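Local coordinates for protein glycerol kinase, putative (Plasmodium falciparum, PDB 2W40) that probably catalyses the ATP-dependent phosphorylation of glycerol to sn-glycerol 3-phosphate, as a member of the FGGY family of sugar kinases, at residues C[198-203]-C[214-219]; C[138-143]-C[190-195]; C[438-443]-C[469-474]. One frame throughout, in Å; residues are numbered along the deposited sequence.

Interaction 1: C[198-203]-C[214-219]; sequences LQWDEK and SVLPEI
Trp200 pushes its indole between Leu216 and Ile219, two aliphatic side chains that hold it by a CH-pi contact on each face, at the surface of the N-terminal FGGY domain. The ring belongs to the loop leading into helix 202-207, and its two aliphatic partners belong to the segment that runs from a 3-10 turn into strand 218-220, the neighbour of strand 181-183 in a small parallel sheet. The side chain can be followed outward atom by atom. Trp200 CB lies 4.2 Å from Leu216 CD1. With CG anti to its carbonyl carbon (chi1 -60°), the indole enters between the two aliphatic chains. CG and CD2 then have Leu216 CD1 on one side and Ile219 CD1 on the other. Over the five-membered ring the two faces are served differently: Leu216 CB sits 3.8 Å from the ring centroid and is displaced toward the rim, whereas Ile219 CD1 stands 3.7 Å from that centroid, above the middle of the ring. Farther out, Trp200 CZ2 approaches the pyrrolidine at Pro217 CD, 4.1 Å away. Ile219 CD1 also lies 3.6 Å from Leu198 O, so it bridges the backbone before the tryptophan and the indole itself. Thr182 and Ala187 add further contacts to the tryptophan from strand 181-183 and helix 184-187. Contacts on both faces and the bond at its edge restrict the ring's rotation, and its one polar group is directed at the backbone of the opposing segment. There Trp200 NE1 donates to Pro217 O at 2.8 Å; the acceptor lies almost exactly in the indole plane, while the N-H, with an angle of 147° at the hydrogen, meets the carbonyl 31° out of the carbonyl's own plane.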
loop_
_atom_site.group_PDB
_atom_site.type_symbol
_atom_site.label_atom_id
_atom_site.label_comp_id
_atom_site.label_asym_id
_atom_site.label_seq_id
_atom_site.Cartn_x
_atom_site.Cartn_y
_atom_site.Cartn_z
ATOM N N LEU C 198 -34.925 14.594 23.522
ATOM C CA LEU C 198 -34.272 13.548 24.225
ATOM C C LEU C 198 -35.126 12.312 24.390
ATOM O O LEU C 198 -34.946 11.516 25.334
ATOM C CB LEU C 198 -33.710 13.984 25.560
ATOM C CG LEU C 198 -32.797 15.233 25.530
ATOM C CD1 LEU C 198 -32.248 15.573 26.936
ATOM C CD2 LEU C 198 -31.736 15.241 24.512
ATOM N N GLN C 199 -36.075 12.146 23.458
ATOM C CA GLN C 199 -36.892 10.931 23.424
ATOM C C GLN C 199 -36.758 10.131 22.152
ATOM O O GLN C 199 -36.435 10.664 21.130
ATOM C CB GLN C 199 -38.344 11.378 23.480
ATOM C CG GLN C 199 -38.743 12.312 24.670
ATOM C CD GLN C 199 -38.698 11.643 25.995
ATOM O OE1 GLN C 199 -38.770 10.398 26.093
ATOM N NE2 GLN C 199 -38.550 12.438 27.061
ATOM N N TRP C 200 -36.956 8.842 22.217
ATOM C CA TRP C 200 -37.044 8.007 21.005
ATOM C C TRP C 200 -38.121 8.600 20.116
ATOM O O TRP C 200 -39.214 8.967 20.617
ATOM C CB TRP C 200 -37.383 6.585 21.354
ATOM C CG TRP C 200 -36.406 5.868 22.248
ATOM C CD1 TRP C 200 -36.675 5.340 23.446
ATOM C CD2 TRP C 200 -35.012 5.667 22.017
ATOM N NE1 TRP C 200 -35.562 4.746 24.002
ATOM C CE2 TRP C 200 -34.521 4.901 23.131
ATOM C CE3 TRP C 200 -34.133 5.956 20.950
ATOM C CZ2 TRP C 200 -33.181 4.497 23.237
ATOM C CZ3 TRP C 200 -32.799 5.563 21.056
ATOM C CH2 TRP C 200 -32.341 4.785 22.195
ATOM N N ASP C 201 -37.810 8.708 18.839
ATOM C CA ASP C 201 -38.708 9.363 17.861
ATOM C C ASP C 201 -39.474 8.315 17.040
ATOM O O ASP C 201 -38.871 7.462 16.337
ATOM C CB ASP C 201 -37.903 10.226 16.947
ATOM C CG ASP C 201 -38.799 11.070 16.045
ATOM O OD1 ASP C 201 -39.553 11.927 16.555
ATOM O OD2 ASP C 201 -38.784 10.740 14.835
ATOM N N GLU C 202 -40.796 8.423 17.098
ATOM C CA GLU C 202 -41.656 7.470 16.396
ATOM C C GLU C 202 -41.433 7.443 14.883
ATOM O O GLU C 202 -41.349 6.380 14.273
ATOM C CB GLU C 202 -43.152 7.704 16.742
ATOM C CG GLU C 202 -44.036 6.567 16.236
ATOM C CD GLU C 202 -45.518 6.742 16.562
ATOM O OE1 GLU C 202 -45.836 7.526 17.496
ATOM O OE2 GLU C 202 -46.318 6.086 15.840
ATOM N N LYS C 203 -41.248 8.634 14.301
ATOM C CA LYS C 203 -41.036 8.747 12.879
ATOM C C LYS C 203 -39.729 8.086 12.452
ATOM O O LYS C 203 -39.639 7.330 11.481
ATOM C CB LYS C 203 -41.062 10.227 12.468
ATOM C CG LYS C 203 -42.403 10.960 12.516
ATOM C CD LYS C 203 -42.397 12.332 11.776
ATOM C CE LYS C 203 -43.626 13.135 12.228
ATOM N NZ LYS C 203 -43.577 13.353 13.733
ATOM N N SER C 214 -41.129 -0.648 22.288
ATOM C CA SER C 214 -40.815 -1.237 23.556
ATOM C C SER C 214 -39.509 -1.960 23.661
ATOM O O SER C 214 -39.067 -2.249 24.765
ATOM C CB SER C 214 -41.959 -2.135 24.003
ATOM O OG SER C 214 -41.953 -3.406 23.529
ATOM N N VAL C 215 -38.921 -2.311 22.514
ATOM C CA VAL C 215 -37.619 -2.964 22.450
ATOM C C VAL C 215 -36.469 -2.045 22.753
ATOM O O VAL C 215 -35.373 -2.502 22.898
ATOM C CB VAL C 215 -37.415 -3.664 21.093
ATOM C CG1 VAL C 215 -38.604 -4.666 20.829
ATOM C CG2 VAL C 215 -37.200 -2.636 19.980
ATOM N N LEU C 216 -36.739 -0.721 22.776
ATOM C CA LEU C 216 -35.742 0.299 23.072
ATOM C C LEU C 216 -35.658 0.537 24.574
ATOM O O LEU C 216 -36.672 0.633 25.254
ATOM C CB LEU C 216 -36.001 1.546 22.274
ATOM C CG LEU C 216 -35.964 1.397 20.747
ATOM C CD1 LEU C 216 -36.689 2.639 20.120
ATOM C CD2 LEU C 216 -34.573 1.297 20.257
ATOM N N PRO C 217 -34.437 0.669 25.074
ATOM C CA PRO C 217 -34.253 0.911 26.505
ATOM C C PRO C 217 -34.586 2.319 26.920
ATOM O O PRO C 217 -34.472 3.235 26.126
ATOM C CB PRO C 217 -32.736 0.601 26.684
ATOM C CG PRO C 217 -32.108 1.077 25.361
ATOM C CD PRO C 217 -33.172 0.589 24.331
ATOM N N GLU C 218 -34.893 2.478 28.201
ATOM C CA GLU C 218 -35.201 3.788 28.751
ATOM C C GLU C 218 -33.962 4.696 28.696
ATOM O O GLU C 218 -32.907 4.237 29.143
ATOM C CB GLU C 218 -35.642 3.692 30.215
ATOM C CG GLU C 218 -36.018 5.047 30.815
ATOM C CD GLU C 218 -36.360 4.937 32.310
ATOM O OE1 GLU C 218 -36.675 3.799 32.779
ATOM O OE2 GLU C 218 -36.346 5.998 32.983
ATOM N N ILE C 219 -34.145 5.926 28.276
ATOM C CA ILE C 219 -33.040 6.925 28.162
ATOM C C ILE C 219 -32.878 7.660 29.531
ATOM O O ILE C 219 -33.839 8.253 30.047
ATOM C CB ILE C 219 -33.281 7.964 27.038
ATOM C CG1 ILE C 219 -33.445 7.240 25.673
ATOM C CG2 ILE C 219 -32.139 9.028 26.944
ATOM C CD1 ILE C 219 -33.907 8.149 24.591
#

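Interaction 2: C[138-143]-C[190-195]; sequences FSAFKI and TLLMDI
Thr190 holds OG1 between its backbone N and carbonyl carbon (chi1 66°), and this rotation turns the hydroxyl back over its own chain while CG2 extends to within 4.1 Å of Ser139 OG. In Leu191 an unusual chi1 of -111° accompanies a backbone with positive phi, and the side chain lies against the start of helix 140-149. Leu191 CB packs on Ala140 CB at 3.5 Å, Leu191 CD1 touches Phe138 CB at 3.9 Å, and the same methyl comes near the edge of the Phe141 ring. Leu192 completes the row: CD2 approaches Ala140 CB, and CD1 meets Ile143 CD1 tip to tip at 4.0 Å. The short Ala140 side chain is consistent with so close an approach. Thr190 O lies 2.9 Å from Ala140 N. Ser139 OG is hydrogen-bonded to Glu86 O and Asn166 ND2, and Phe208 and Phe134 meet the Phe141 ring edge-to-face. Thr190 OG1 also bonds to Ala187 O, and it accepts from Leu192 N at 3.0 Å; the latter bond defines an ST turn in the loop that packs against the start of helix 140-149 in the FGGY N-terminal domain.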
loop_
_atom_site.group_PDB
_atom_site.type_symbol
_atom_site.label_atom_id
_atom_site.label_comp_id
_atom_site.label_asym_id
_atom_site.label_seq_id
_atom_site.Cartn_x
_atom_site.Cartn_y
_atom_site.Cartn_z
ATOM N N PHE C 138 -23.915 5.587 12.378
ATOM C CA PHE C 138 -24.934 5.446 13.441
ATOM C C PHE C 138 -25.620 4.107 13.472
ATOM O O PHE C 138 -25.464 3.354 12.570
ATOM C CB PHE C 138 -25.846 6.621 13.440
ATOM C CG PHE C 138 -25.268 7.871 14.095
ATOM C CD1 PHE C 138 -23.899 8.081 14.217
ATOM C CD2 PHE C 138 -26.134 8.784 14.681
ATOM C CE1 PHE C 138 -23.409 9.238 14.875
ATOM C CE2 PHE C 138 -25.660 9.948 15.316
ATOM C CZ PHE C 138 -24.289 10.177 15.350
ATOM N N SER C 139 -26.330 3.792 14.550
ATOM C CA SER C 139 -26.837 2.418 14.735
ATOM C C SER C 139 -27.959 2.067 13.736
ATOM O O SER C 139 -28.097 0.875 13.374
ATOM C CB SER C 139 -27.403 2.227 16.141
ATOM O OG SER C 139 -26.446 2.545 17.111
ATOM N N ALA C 140 -28.758 3.081 13.377
ATOM C CA ALA C 140 -30.102 2.814 12.765
ATOM C C ALA C 140 -30.002 1.941 11.494
ATOM O O ALA C 140 -30.783 0.997 11.342
ATOM C CB ALA C 140 -30.816 4.092 12.399
ATOM N N PHE C 141 -29.087 2.264 10.596
ATOM C CA PHE C 141 -29.050 1.429 9.340
ATOM C C PHE C 141 -28.550 0.035 9.559
ATOM O O PHE C 141 -28.939 -0.879 8.840
ATOM C CB PHE C 141 -28.231 2.083 8.217
ATOM C CG PHE C 141 -28.976 3.182 7.492
ATOM C CD1 PHE C 141 -29.751 2.862 6.395
ATOM C CD2 PHE C 141 -28.911 4.495 7.894
ATOM C CE1 PHE C 141 -30.483 3.809 5.689
ATOM C CE2 PHE C 141 -29.635 5.456 7.188
ATOM C CZ PHE C 141 -30.428 5.096 6.075
ATOM N N LYS C 142 -27.739 -0.150 10.598
ATOM C CA LYS C 142 -27.359 -1.528 11.041
ATOM C C LYS C 142 -28.546 -2.307 11.594
ATOM O O LYS C 142 -28.701 -3.506 11.309
ATOM C CB LYS C 142 -26.218 -1.376 12.019
ATOM C CG LYS C 142 -25.084 -0.872 11.179
ATOM C CD LYS C 142 -24.619 0.417 11.629
ATOM C CE LYS C 142 -23.390 0.377 12.412
ATOM N NZ LYS C 142 -22.307 0.942 11.625
ATOM N N ILE C 143 -29.398 -1.632 12.329
ATOM C CA ILE C 143 -30.540 -2.284 12.877
ATOM C C ILE C 143 -31.426 -2.688 11.668
ATOM O O ILE C 143 -31.984 -3.781 11.629
ATOM C CB ILE C 143 -31.292 -1.311 13.779
ATOM C CG1 ILE C 143 -30.468 -0.997 15.103
ATOM C CG2 ILE C 143 -32.695 -1.854 14.138
ATOM C CD1 ILE C 143 -30.923 0.339 15.895
ATOM N N THR C 190 -27.727 6.889 17.742
ATOM C CA THR C 190 -28.528 5.783 17.155
ATOM C C THR C 190 -29.270 6.155 15.836
ATOM O O THR C 190 -29.650 5.210 15.068
ATOM C CB THR C 190 -29.607 5.303 18.195
ATOM O OG1 THR C 190 -30.539 6.362 18.415
ATOM C CG2 THR C 190 -29.035 4.680 19.490
ATOM N N LEU C 191 -29.509 7.461 15.620
ATOM C CA LEU C 191 -30.316 7.994 14.508
ATOM C C LEU C 191 -31.830 7.814 14.806
ATOM O O LEU C 191 -32.659 7.975 13.926
ATOM C CB LEU C 191 -29.924 7.429 13.160
ATOM C CG LEU C 191 -29.263 8.348 12.154
ATOM C CD1 LEU C 191 -28.602 7.610 10.925
ATOM C CD2 LEU C 191 -30.252 9.307 11.742
ATOM N N LEU C 192 -32.146 7.388 16.072
ATOM C CA LEU C 192 -33.517 7.143 16.532
ATOM C C LEU C 192 -34.048 8.150 17.567
ATOM O O LEU C 192 -35.249 8.093 17.889
ATOM C CB LEU C 192 -33.720 5.745 17.073
ATOM C CG LEU C 192 -33.248 4.645 16.174
ATOM C CD1 LEU C 192 -33.357 3.351 16.995
ATOM C CD2 LEU C 192 -34.056 4.634 14.866
ATOM N N MET C 193 -33.156 8.989 18.150
ATOM C CA MET C 193 -33.577 9.877 19.202
ATOM C C MET C 193 -33.797 11.283 18.614
ATOM O O MET C 193 -32.980 11.732 17.813
ATOM C CB MET C 193 -32.490 9.966 20.249
ATOM C CG MET C 193 -32.957 10.657 21.522
ATOM S SD MET C 193 -31.629 11.021 22.705
ATOM C CE MET C 193 -30.899 12.531 21.964
ATOM N N ASP C 194 -34.796 11.987 19.125
ATOM C CA ASP C 194 -35.050 13.402 18.867
ATOM C C ASP C 194 -33.992 14.191 19.670
ATOM O O ASP C 194 -33.959 14.099 20.917
ATOM C CB ASP C 194 -36.435 13.778 19.285
ATOM C CG ASP C 194 -36.764 15.264 18.908
ATOM O OD1 ASP C 194 -35.950 16.177 19.149
ATOM O OD2 ASP C 194 -37.911 15.504 18.407
ATOM N N ILE C 195 -33.077 14.834 18.953
ATOM C CA ILE C 195 -31.935 15.535 19.607
ATOM C C ILE C 195 -32.312 16.694 20.550
ATOM O O ILE C 195 -31.541 17.060 21.422
ATOM C CB ILE C 195 -30.957 16.036 18.504
ATOM C CG1 ILE C 195 -29.552 16.405 19.034
ATOM C CG2 ILE C 195 -31.441 17.209 17.716
ATOM C CD1 ILE C 195 -28.865 15.291 19.748
#

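Interaction 3: C[438-443]-C[469-474]; sequences SKYKEV and LRRSDA
Ser438 and Ser472 face each other as an antiparallel, non-hydrogen-bonded pair where strand 435-438 ends beside strand 472-476, one of the two outermost strands of the large mixed sheet in the C-terminal half. Their CA atoms are 4.3 Å apart and their side chains diverge; the close contacts are made by the backbone and the residues just beyond. Lys439 N donates to Arg471 O at 3.2 Å; the bond is nearly straight at the hydrogen (175°), although the donor stands above the carbonyl plane. Arg412 from strand 411-414 gives the same oxygen a second partner. On this inner side a water accepts from Ser438 OG at 2.8 Å and donates to Leu469 O at 2.6 Å, tying the strand end to the end of helix 466-469. The Tyr440 ring turns its edge to the Leu469 carbonyl, with CE2 3.7 Å from the oxygen, and leans on Leu446 of helix 443-455.

The outer side is looser and exposed. Here the Arg471 chain, extended from CG to NE, crosses the Lys439 side chain, and Lys439 CD rests 3.9 Å from Arg471 CB. The guanidinium is nearly parallel to the Tyr440 ring, the planes 5° apart, yet it lies obliquely beyond the hydroxyl. At the far corner Asp473 OD1 approaches Ser438 O, one acceptor beside another. Lys439 NZ stands 3.7 Å from Arg471 NH1, so the two cations gain no attraction from each other; their charges are probably screened by solvent, while cohesion probably rests on the aliphatic stems, the backbone bond and the bridging water.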
loop_
_atom_site.group_PDB
_atom_site.type_symbol
_atom_site.label_atom_id
_atom_site.label_comp_id
_atom_site.label_asym_id
_atom_site.label_seq_id
_atom_site.Cartn_x
_atom_site.Cartn_y
_atom_site.Cartn_z
ATOM N N SER C 438 -3.313 16.244 27.823
ATOM C CA SER C 438 -3.682 15.910 29.150
ATOM C C SER C 438 -2.609 15.104 29.874
ATOM O O SER C 438 -1.968 14.268 29.297
ATOM C CB SER C 438 -5.028 15.123 29.136
ATOM O OG SER C 438 -5.446 14.959 30.511
ATOM N N LYS C 439 -2.482 15.341 31.177
ATOM C CA LYS C 439 -1.629 14.518 32.072
ATOM C C LYS C 439 -2.102 12.990 32.139
ATOM O O LYS C 439 -1.329 12.025 31.985
ATOM C CB LYS C 439 -1.706 15.175 33.474
ATOM C CG LYS C 439 -0.642 14.659 34.421
ATOM C CD LYS C 439 -0.279 15.680 35.542
ATOM C CE LYS C 439 0.250 14.941 36.821
ATOM N NZ LYS C 439 -0.055 15.629 38.146
ATOM N N TYR C 440 -3.393 12.823 32.347
ATOM C CA TYR C 440 -4.076 11.516 32.309
ATOM C C TYR C 440 -4.135 11.015 30.851
ATOM O O TYR C 440 -4.685 11.729 30.126
ATOM C CB TYR C 440 -5.513 11.842 32.759
ATOM C CG TYR C 440 -5.725 12.543 34.130
ATOM C CD1 TYR C 440 -5.785 11.755 35.327
ATOM C CD2 TYR C 440 -5.942 13.932 34.250
ATOM C CE1 TYR C 440 -6.022 12.332 36.634
ATOM C CE2 TYR C 440 -6.114 14.549 35.553
ATOM C CZ TYR C 440 -6.188 13.727 36.735
ATOM O OH TYR C 440 -6.392 14.193 38.024
ATOM N N LYS C 441 -3.603 9.897 30.317
ATOM C CA LYS C 441 -4.005 9.533 28.821
ATOM C C LYS C 441 -5.424 8.883 28.687
ATOM O O LYS C 441 -6.291 9.217 27.677
ATOM C CB LYS C 441 -2.993 8.667 28.080
ATOM N N GLU C 442 -5.695 8.055 29.729
ATOM C CA GLU C 442 -7.020 7.324 29.838
ATOM C C GLU C 442 -8.141 8.221 30.315
ATOM O O GLU C 442 -8.923 7.841 31.179
ATOM C CB GLU C 442 -6.957 6.026 30.643
ATOM C CG GLU C 442 -5.999 4.970 30.063
ATOM C CD GLU C 442 -6.478 4.267 28.761
ATOM O OE1 GLU C 442 -7.620 4.480 28.249
ATOM O OE2 GLU C 442 -5.685 3.406 28.278
ATOM N N VAL C 443 -8.328 9.362 29.636
ATOM C CA VAL C 443 -9.314 10.350 30.100
ATOM C C VAL C 443 -10.758 9.817 29.896
ATOM O O VAL C 443 -11.695 10.255 30.627
ATOM C CB VAL C 443 -9.200 11.768 29.485
ATOM C CG1 VAL C 443 -7.803 12.375 29.718
ATOM C CG2 VAL C 443 -9.437 11.770 28.012
ATOM N N LEU C 469 -8.832 17.611 37.089
ATOM C CA LEU C 469 -8.994 17.204 35.738
ATOM C C LEU C 469 -8.180 18.094 34.759
ATOM O O LEU C 469 -7.488 17.595 33.933
ATOM C CB LEU C 469 -10.476 17.207 35.391
ATOM C CG LEU C 469 -11.378 16.255 36.234
ATOM C CD1 LEU C 469 -12.912 16.549 35.984
ATOM C CD2 LEU C 469 -10.999 14.791 36.139
ATOM N N ARG C 470 -8.194 19.393 34.894
ATOM C CA ARG C 470 -7.545 20.210 33.845
ATOM C C ARG C 470 -5.999 20.082 33.662
ATOM O O ARG C 470 -5.435 20.764 32.801
ATOM C CB ARG C 470 -7.925 21.651 34.006
ATOM C CG ARG C 470 -9.368 21.905 33.881
ATOM C CD ARG C 470 -9.546 23.320 34.261
ATOM N NE ARG C 470 -10.872 23.734 34.697
ATOM C CZ ARG C 470 -11.876 24.005 33.875
ATOM N NH1 ARG C 470 -11.772 23.770 32.557
ATOM N NH2 ARG C 470 -13.011 24.442 34.404
ATOM N N ARG C 471 -5.327 19.169 34.357
ATOM C CA ARG C 471 -3.898 19.114 34.304
ATOM C C ARG C 471 -3.389 18.731 32.960
ATOM O O ARG C 471 -4.021 17.888 32.295
ATOM C CB ARG C 471 -3.376 18.071 35.229
ATOM C CG ARG C 471 -3.571 18.565 36.662
ATOM C CD ARG C 471 -3.105 17.528 37.544
ATOM N NE ARG C 471 -3.422 17.902 38.896
ATOM C CZ ARG C 471 -3.552 17.028 39.890
ATOM N NH1 ARG C 471 -3.411 15.698 39.672
ATOM N NH2 ARG C 471 -3.830 17.490 41.114
ATOM N N SER C 472 -2.240 19.328 32.582
ATOM C CA SER C 472 -1.599 19.007 31.322
ATOM C C SER C 472 -0.083 18.729 31.495
ATOM O O SER C 472 0.582 19.280 32.398
ATOM C CB SER C 472 -1.834 20.148 30.353
ATOM O OG SER C 472 -1.138 21.278 30.709
ATOM N N ASP C 473 0.484 17.949 30.616
ATOM C CA ASP C 473 1.918 17.683 30.692
ATOM C C ASP C 473 2.801 18.060 29.470
ATOM O O ASP C 473 4.022 17.967 29.515
ATOM C CB ASP C 473 2.176 16.271 31.124
ATOM C CG ASP C 473 1.976 15.295 30.045
ATOM O OD1 ASP C 473 1.231 15.618 29.113
ATOM O OD2 ASP C 473 2.619 14.220 30.131
ATOM N N ALA C 474 2.158 18.557 28.422
ATOM C CA ALA C 474 2.843 18.885 27.171
ATOM C C ALA C 474 1.969 19.855 26.387
ATOM O O ALA C 474 0.735 19.841 26.476
ATOM C CB ALA C 474 3.227 17.618 26.309
HETATM O O HOH W 1 -7.578 16.025 31.895
#

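How the interactions relate
Interactions 1 and 2 form one continuous region of the N-terminal domain, their centres 10 Å apart. The loop that packs on helix 140-149 runs on into the tryptophan loop: Asp201 N probably bonds to Leu192 O at 2.8 Å, and Gln199 O probably accepts from Asp194 N at 2.9 Å. The side chain of Phe138 in interaction 2 is about 7 Å from a bound glycerol; both contacts lie away from the ADP-binding residues. Interaction 3 lies across the chain's centre, about 36 Å from interaction 1 and 32 Å from interaction 2 between centres. Its Ser438 side chain is about 10 Å from Gly416, which binds ADP in another structure of the protein but not here.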